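Local coordinates for transcriptional regulator, MarR family (Listeria monocytogenes str. 4b, PDB 2QWW), which probably binds DNA as a dimeric winged helix-turn-helix repressor of the MarR family and so regulates transcription, at residues Ala30-Ala35 with Asn117-Lys122; Val49-Pro54 with Leu101-Lys106. One frame throughout, in Å; residues are numbered along the deposited sequence.

Contact 1. Residues Ala30-Ala35 with Asn117-Lys122; sequences ADQNAA and NAFMYK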
ATOM      1  N   ALA A  30      -6.646  -3.561  -8.061  1.00 40.52           N
ATOM      2  CA  ALA A  30      -7.338  -2.588  -7.210  1.00 40.51           C
ATOM      3  C   ALA A  30      -7.684  -1.349  -8.050  1.00 40.51           C
ATOM      4  O   ALA A  30      -8.747  -0.771  -7.888  1.00 42.22           O
ATOM      5  CB  ALA A  30      -6.457  -2.208  -6.014  1.00 41.21           C
ATOM      6  N   ASP A  31      -6.787  -0.963  -8.959  1.00 41.47           N
ATOM      7  CA  ASP A  31      -7.025   0.145  -9.894  1.00 42.22           C
ATOM      8  C   ASP A  31      -8.136  -0.176 -10.878  1.00 41.52           C
ATOM      9  O   ASP A  31      -8.938   0.695 -11.187  1.00 41.74           O
ATOM     10  CB  ASP A  31      -5.783   0.478 -10.726  1.00 43.76           C
ATOM     11  CG  ASP A  31      -4.649   1.042  -9.905  1.00 47.89           C
ATOM     12  OD1 ASP A  31      -4.879   1.488  -8.763  1.00 58.86           O
ATOM     13  OD2 ASP A  31      -3.511   1.040 -10.422  1.00 59.51           O
ATOM     14  N   GLN A  32      -8.150  -1.398 -11.415  1.00 40.74           N
ATOM     15  CA  GLN A  32      -9.222  -1.812 -12.318  1.00 40.86           C
ATOM     16  C   GLN A  32     -10.549  -1.777 -11.603  1.00 38.18           C
ATOM     17  O   GLN A  32     -11.562  -1.446 -12.187  1.00 39.74           O
ATOM     18  CB  GLN A  32      -9.094  -3.262 -12.773  1.00 40.47           C
ATOM     19  CG  GLN A  32      -7.960  -3.627 -13.664  1.00 45.48           C
ATOM     20  CD  GLN A  32      -8.130  -5.050 -14.203  1.00 46.19           C
ATOM     21  OE1 GLN A  32      -9.193  -5.409 -14.728  1.00 54.86           O
ATOM     22  NE2 GLN A  32      -7.077  -5.854 -14.096  1.00 54.29           N
ATOM     23  N   ASN A  33     -10.545  -2.221 -10.356  1.00 35.65           N
ATOM     24  CA  ASN A  33     -11.762  -2.279  -9.586  1.00 35.52           C
ATOM     25  C   ASN A  33     -12.268  -0.866  -9.309  1.00 36.22           C
ATOM     26  O   ASN A  33     -13.431  -0.585  -9.479  1.00 35.15           O
ATOM     27  CB  ASN A  33     -11.497  -3.019  -8.281  1.00 34.37           C
ATOM     28  CG  ASN A  33     -12.757  -3.383  -7.551  1.00 34.52           C
ATOM     29  OD1 ASN A  33     -13.772  -3.685  -8.163  1.00 37.97           O
ATOM     30  ND2 ASN A  33     -12.696  -3.387  -6.240  1.00 33.01           N
ATOM     31  N   ALA A  34     -11.373   0.022  -8.890  1.00 38.18           N
ATOM     32  CA  ALA A  34     -11.748   1.411  -8.618  1.00 38.54           C
ATOM     33  C   ALA A  34     -12.407   2.026  -9.862  1.00 37.86           C
ATOM     34  O   ALA A  34     -13.487   2.587  -9.762  1.00 38.59           O
ATOM     35  CB  ALA A  34     -10.532   2.224  -8.162  1.00 37.75           C
ATOM     36  N   ALA A  35     -11.777   1.856 -11.023  1.00 37.35           N
ATOM     37  CA  ALA A  35     -12.301   2.330 -12.293  1.00 37.55           C
ATOM     38  C   ALA A  35     -13.712   1.834 -12.561  1.00 37.44           C
ATOM     39  O   ALA A  35     -14.535   2.587 -13.052  1.00 38.62           O
ATOM     40  CB  ALA A  35     -11.377   1.919 -13.424  1.00 37.74           C
ATOM     41  N   ASN A 117     -12.742  -7.137  -4.019  1.00 43.45           N
ATOM     42  CA  ASN A 117     -12.349  -6.841  -5.401  1.00 41.12           C
ATOM     43  C   ASN A 117     -12.600  -7.978  -6.397  1.00 42.13           C
ATOM     44  O   ASN A 117     -11.805  -8.907  -6.492  1.00 41.23           O
ATOM     45  CB  ASN A 117     -10.882  -6.412  -5.417  1.00 41.20           C
ATOM     46  CG  ASN A 117     -10.400  -6.038  -6.795  1.00 37.64           C
ATOM     47  OD1 ASN A 117     -11.081  -6.268  -7.789  1.00 34.66           O
ATOM     48  ND2 ASN A 117      -9.209  -5.469  -6.866  1.00 35.44           N
ATOM     49  N   ALA A 118     -13.694  -7.877  -7.156  1.00 41.11           N
ATOM     50  CA  ALA A 118     -14.087  -8.925  -8.116  1.00 41.54           C
ATOM     51  C   ALA A 118     -13.048  -9.257  -9.170  1.00 41.10           C
ATOM     52  O   ALA A 118     -13.007 -10.388  -9.649  1.00 41.65           O
ATOM     53  CB  ALA A 118     -15.408  -8.579  -8.780  1.00 41.20           C
ATOM     54  N   PHE A 119     -12.207  -8.292  -9.527  1.00 40.74           N
ATOM     55  CA  PHE A 119     -11.127  -8.528 -10.481  1.00 41.10           C
ATOM     56  C   PHE A 119      -9.948  -9.311  -9.869  1.00 40.75           C
ATOM     57  O   PHE A 119      -9.196  -9.986 -10.597  1.00 38.25           O
ATOM     58  CB  PHE A 119     -10.602  -7.201 -11.049  1.00 42.34           C
ATOM     59  CG  PHE A 119     -11.630  -6.424 -11.819  1.00 40.12           C
ATOM     60  CD1 PHE A 119     -11.764  -6.594 -13.184  1.00 46.58           C
ATOM     61  CD2 PHE A 119     -12.474  -5.532 -11.175  1.00 44.09           C
ATOM     62  CE1 PHE A 119     -12.718  -5.877 -13.898  1.00 46.58           C
ATOM     63  CE2 PHE A 119     -13.431  -4.819 -11.881  1.00 43.66           C
ATOM     64  CZ  PHE A 119     -13.553  -4.989 -13.238  1.00 42.72           C
HETATM   65  N   MSE A 120      -9.760  -9.184  -8.556  1.00 38.80           N
HETATM   66  CA  MSE A 120      -8.694  -9.893  -7.846  1.00 38.19           C
HETATM   67  C   MSE A 120      -9.138 -11.327  -7.651  1.00 38.57           C
HETATM   68  O   MSE A 120      -8.343 -12.252  -7.761  1.00 38.52           O
HETATM   69  CB  MSE A 120      -8.450  -9.257  -6.469  1.00 40.29           C
HETATM   70  CG  MSE A 120      -7.286  -9.833  -5.702  1.00 41.07           C
HETATM   71 SE   MSE A 120      -5.663  -9.450  -6.629  0.75 48.95          SE
HETATM   72  CE  MSE A 120      -4.591 -10.770  -6.096  1.00 52.25           C
ATOM     73  N   TYR A 121     -10.408 -11.494  -7.319  1.00 36.24           N
ATOM     74  CA  TYR A 121     -10.986 -12.810  -7.151  1.00 39.62           C
ATOM     75  C   TYR A 121     -10.915 -13.640  -8.422  1.00 40.22           C
ATOM     76  O   TYR A 121     -10.439 -14.777  -8.363  1.00 41.56           O
ATOM     77  CB  TYR A 121     -12.421 -12.725  -6.656  1.00 39.31           C
ATOM     78  CG  TYR A 121     -12.526 -12.566  -5.164  1.00 43.13           C
ATOM     79  CD1 TYR A 121     -12.284 -11.347  -4.555  1.00 45.60           C
ATOM     80  CD2 TYR A 121     -12.890 -13.636  -4.357  1.00 46.38           C
ATOM     81  CE1 TYR A 121     -12.384 -11.193  -3.190  1.00 47.47           C
ATOM     82  CE2 TYR A 121     -13.002 -13.488  -2.983  1.00 46.26           C
ATOM     83  CZ  TYR A 121     -12.748 -12.265  -2.411  1.00 45.23           C
ATOM     84  OH  TYR A 121     -12.837 -12.094  -1.055  1.00 47.94           O
ATOM     85  N   LYS A 122     -11.368 -13.094  -9.556  1.00 38.85           N
ATOM     86  CA  LYS A 122     -11.297 -13.825 -10.825  1.00 38.41           C
ATOM     87  C   LYS A 122      -9.858 -14.228 -11.118  1.00 37.72           C
ATOM     88  O   LYS A 122      -9.598 -15.354 -11.507  1.00 37.84           O
ATOM     89  CB  LYS A 122     -11.868 -13.014 -11.990  1.00 39.37           C
TER
HETATM   90  O   HOH W   1     -15.412  -5.360  -6.988  1.00 28.58           O

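Contact 2. Residues Val49-Pro54 with Leu101-Lys106; sequences VIYSTP and LKLSKK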
ATOM      1  N   VAL A  49     -12.369   4.718   5.119  1.00 39.52           N
ATOM      2  CA  VAL A  49     -12.147   5.311   6.428  1.00 39.02           C
ATOM      3  C   VAL A  49     -13.489   5.717   7.023  1.00 38.71           C
ATOM      4  O   VAL A  49     -13.771   5.428   8.173  1.00 38.98           O
ATOM      5  CB  VAL A  49     -11.265   6.554   6.351  1.00 38.48           C
ATOM      6  CG1 VAL A  49     -11.275   7.317   7.667  1.00 40.84           C
ATOM      7  CG2 VAL A  49      -9.814   6.189   5.943  1.00 40.30           C
ATOM      8  N   ILE A  50     -14.332   6.365   6.229  1.00 38.90           N
ATOM      9  CA  ILE A  50     -15.634   6.835   6.725  1.00 38.38           C
ATOM     10  C   ILE A  50     -16.545   5.665   7.110  1.00 39.87           C
ATOM     11  O   ILE A  50     -17.402   5.782   8.004  1.00 41.29           O
ATOM     12  CB  ILE A  50     -16.327   7.784   5.698  1.00 37.46           C
ATOM     13  CG1 ILE A  50     -15.487   9.037   5.464  1.00 37.80           C
ATOM     14  CG2 ILE A  50     -17.681   8.225   6.185  1.00 37.01           C
ATOM     15  CD1 ILE A  50     -16.012   9.942   4.346  1.00 38.18           C
ATOM     16  N   TYR A  51     -16.380   4.540   6.431  1.00 41.19           N
ATOM     17  CA  TYR A  51     -17.184   3.364   6.708  1.00 43.43           C
ATOM     18  C   TYR A  51     -16.866   2.797   8.093  1.00 43.28           C
ATOM     19  O   TYR A  51     -17.769   2.418   8.829  1.00 42.17           O
ATOM     20  CB  TYR A  51     -16.933   2.288   5.648  1.00 45.63           C
ATOM     21  CG  TYR A  51     -17.827   1.068   5.766  1.00 48.17           C
ATOM     22  CD1 TYR A  51     -19.215   1.192   5.772  1.00 50.44           C
ATOM     23  CD2 TYR A  51     -17.287  -0.210   5.828  1.00 53.69           C
ATOM     24  CE1 TYR A  51     -20.037   0.080   5.863  1.00 51.84           C
ATOM     25  CE2 TYR A  51     -18.098  -1.329   5.921  1.00 53.52           C
ATOM     26  CZ  TYR A  51     -19.479  -1.176   5.934  1.00 54.25           C
ATOM     27  OH  TYR A  51     -20.289  -2.286   6.016  1.00 53.30           O
ATOM     28  N   SER A  52     -15.587   2.754   8.441  1.00 43.30           N
ATOM     29  CA  SER A  52     -15.173   2.193   9.724  1.00 45.50           C
ATOM     30  C   SER A  52     -15.317   3.169  10.891  1.00 45.33           C
ATOM     31  O   SER A  52     -15.312   2.755  12.054  1.00 45.07           O
ATOM     32  CB  SER A  52     -13.725   1.721   9.647  1.00 46.26           C
ATOM     33  OG  SER A  52     -12.832   2.808   9.457  1.00 51.08           O
ATOM     34  N   THR A  53     -15.435   4.455  10.583  1.00 44.02           N
ATOM     35  CA  THR A  53     -15.523   5.469  11.604  1.00 42.86           C
ATOM     36  C   THR A  53     -16.592   6.490  11.246  1.00 42.83           C
ATOM     37  O   THR A  53     -16.280   7.618  10.866  1.00 42.42           O
ATOM     38  CB  THR A  53     -14.170   6.141  11.776  1.00 43.64           C
ATOM     39  OG1 THR A  53     -13.162   5.125  11.829  1.00 44.63           O
ATOM     40  CG2 THR A  53     -14.128   6.985  13.069  1.00 45.11           C
ATOM     41  N   PRO A  54     -17.866   6.082  11.337  1.00 41.12           N
ATOM     42  CA  PRO A  54     -18.938   7.008  11.076  1.00 40.97           C
ATOM     43  C   PRO A  54     -18.941   8.124  12.097  1.00 41.17           C
ATOM     44  O   PRO A  54     -18.793   7.879  13.288  1.00 43.13           O
ATOM     45  CB  PRO A  54     -20.201   6.155  11.204  1.00 40.29           C
ATOM     46  CG  PRO A  54     -19.810   4.971  11.933  1.00 41.23           C
ATOM     47  CD  PRO A  54     -18.368   4.733  11.647  1.00 41.61           C
ATOM     48  N   LEU A 101     -18.927  13.214   9.127  1.00 36.43           N
ATOM     49  CA  LEU A 101     -19.517  12.473   8.024  1.00 37.83           C
ATOM     50  C   LEU A 101     -19.836  11.014   8.289  1.00 37.66           C
ATOM     51  O   LEU A 101     -19.132  10.349   9.049  1.00 36.92           O
ATOM     52  CB  LEU A 101     -18.476  12.458   6.884  1.00 36.73           C
ATOM     53  CG  LEU A 101     -17.853  13.782   6.422  1.00 38.95           C
ATOM     54  CD1 LEU A 101     -16.670  13.531   5.527  1.00 42.17           C
ATOM     55  CD2 LEU A 101     -18.885  14.653   5.721  1.00 41.75           C
ATOM     56  N   LYS A 102     -20.876  10.517   7.613  1.00 38.11           N
ATOM     57  CA  LYS A 102     -21.159   9.078   7.560  1.00 39.43           C
ATOM     58  C   LYS A 102     -21.452   8.744   6.095  1.00 38.60           C
ATOM     59  O   LYS A 102     -21.787   9.632   5.315  1.00 39.48           O
ATOM     60  CB  LYS A 102     -22.315   8.648   8.473  1.00 38.17           C
ATOM     61  CG  LYS A 102     -23.717   8.996   8.033  1.00 41.81           C
ATOM     62  CD  LYS A 102     -24.709   8.412   9.024  1.00 42.74           C
ATOM     63  CE  LYS A 102     -26.167   8.748   8.709  1.00 52.48           C
ATOM     64  NZ  LYS A 102     -26.785   7.867   7.671  1.00 54.23           N
ATOM     65  N   LEU A 103     -21.307   7.479   5.720  1.00 37.76           N
ATOM     66  CA  LEU A 103     -21.613   7.048   4.357  1.00 36.88           C
ATOM     67  C   LEU A 103     -23.087   6.846   4.158  1.00 36.66           C
ATOM     68  O   LEU A 103     -23.768   6.365   5.049  1.00 36.40           O
ATOM     69  CB  LEU A 103     -20.991   5.701   4.037  1.00 35.69           C
ATOM     70  CG  LEU A 103     -19.479   5.584   4.036  1.00 36.56           C
ATOM     71  CD1 LEU A 103     -19.137   4.216   3.524  1.00 36.87           C
ATOM     72  CD2 LEU A 103     -18.846   6.651   3.155  1.00 35.01           C
ATOM     73  N   SER A 104     -23.558   7.156   2.957  1.00 36.72           N
ATOM     74  CA  SER A 104     -24.942   6.904   2.595  1.00 36.38           C
ATOM     75  C   SER A 104     -24.952   5.412   2.310  1.00 36.20           C
ATOM     76  O   SER A 104     -23.901   4.751   2.403  1.00 35.03           O
ATOM     77  CB  SER A 104     -25.314   7.667   1.334  1.00 36.54           C
ATOM     78  OG  SER A 104     -24.473   7.234   0.274  1.00 36.72           O
ATOM     79  N   LYS A 105     -26.119   4.898   1.947  1.00 36.84           N
ATOM     80  CA  LYS A 105     -26.289   3.486   1.613  1.00 38.73           C
ATOM     81  C   LYS A 105     -25.424   3.126   0.397  1.00 36.96           C
ATOM     82  O   LYS A 105     -24.662   2.139   0.427  1.00 37.16           O
ATOM     83  CB  LYS A 105     -27.776   3.203   1.348  1.00 39.59           C
ATOM     84  CG  LYS A 105     -28.164   1.725   1.206  1.00 47.92           C
ATOM     85  CD  LYS A 105     -27.925   0.936   2.496  1.00 52.60           C
ATOM     86  N   LYS A 106     -25.517   3.952  -0.646  1.00 35.67           N
ATOM     87  CA  LYS A 106     -24.745   3.754  -1.861  1.00 34.95           C
ATOM     88  C   LYS A 106     -23.267   3.822  -1.562  1.00 34.47           C
ATOM     89  O   LYS A 106     -22.486   3.113  -2.182  1.00 34.32           O
ATOM     90  CB  LYS A 106     -25.091   4.800  -2.916  1.00 37.21           C
ATOM     91  CG  LYS A 106     -24.520   4.494  -4.308  1.00 40.13           C
ATOM     92  CD  LYS A 106     -24.888   3.058  -4.763  1.00 41.68           C
ATOM     93  CE  LYS A 106     -24.743   2.859  -6.264  1.00 44.10           C
ATOM     94  NZ  LYS A 106     -25.824   3.554  -7.040  1.00 44.88           N
TER
HETATM   95  O   HOH W   2     -20.198   5.778   7.845  1.00 26.50           O

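Contact 1. Residues Ala30-Ala35 with Asn117-Lys122
N33 lies against N117 with the two side-chain amides stacked nearly flat, their planes 10° apart, and the side chains overlapping head to tail, each running past the other. The CB of N117 faces N33 ND2, and its CG sits 3.5 Å from N33 CB. With CG anti to the backbone N (chi1 -178°), OD1 turns back over the start of helix 118-128 as its N-cap: it accepts from F119 N at 2.9 Å, with the donor tilted 31° from the carbonyl plane, and more weakly from M120 N. The same oxygen rests 3.3 Å from N33 CB, so the cap is packed against the partner helix. ND2 reaches A30, where it lies close to the backbone N without bonding, and donates instead to Y29 O. N33 has its own anchors: ND2 binds R113 O, while a water 2.6 Å from OD1 links it to A118 N. Beyond the amides, Q32 CB stands over one face of the F119 ring in a CH-pi contact, 4.3 Å from the centroid, and Q32 OE1 comes to 3.2 Å from F119 CD1. The two helical segments run closer to antiparallel than to parallel, their axes 8.8 Å apart at closest approach. The contact thus joins the C-terminal part of helix 8-37, whose A34 touches helix 41-52, to the first turn of helix 118-128, where M120 and Y121 also pack on the second subunit.

Contact 2. Residues Val49-Pro54 with Leu101-Lys106
I50 and L103 cross at a slant, with the CG2 branch of I50 3.6 Å from L103 CD2. The isoleucine divides its two arms between two alternate residues of the strand, L101 and L103: CG2, anti to the backbone N, goes to L103, while the extended CG1 arm carries CD1 to within 3.8 Å of L101 CD1. L103 is forked in the same way. Its CD2 takes the I50 side, and CD1 meets Y51 CB at 3.6 Å, the leucine and tyrosine side chains crossing at about a right angle. CD1 also approaches Y51 CD1, obliquely to the ring. No direct hydrogen bond joins the two segments; a water bridges them instead, donating to I50 O at 2.8 Å and accepting from L103 N at 2.9 Å, and so serves polar backbone groups beside the apolar cluster. At the edge, P54 CB lies 4.3 Å from K102 CB. V85 and I56 extend the cluster around I50, and L101 pairs through its backbone with G55 and I56, whereas K102 pairs with V86. This packing of a helix end on the central strand of a small three-stranded antiparallel sheet is characteristic of the winged helix-turn-helix domain of MarR proteins, in which strands 85-87 and 100-103 probably form the wing.

In the fold
From the N terminus, the long helix 8-37 supplies the first half of contact 1, and helix 41-52, which follows it, supplies the first half of contact 2. The chain then runs through strand 56-57, helices 58-65 and 69-81 and strand 85-87 before strand 100-103 returns to helix 41-52 and closes the shorter loop at contact 2. Helix 105-115 leads onward to helix 118-128, whose start meets helix 8-37 and closes the longer loop. In sequence, the loop of contact 2 therefore lies wholly within that of contact 1. Their centres are 21 Å apart and they do not touch: contact 2 packs helix 41-52 on the sheet of the probable DNA-binding domain, while contact 1 joins helix 8-37 to helix 118-128, next to the second subunit.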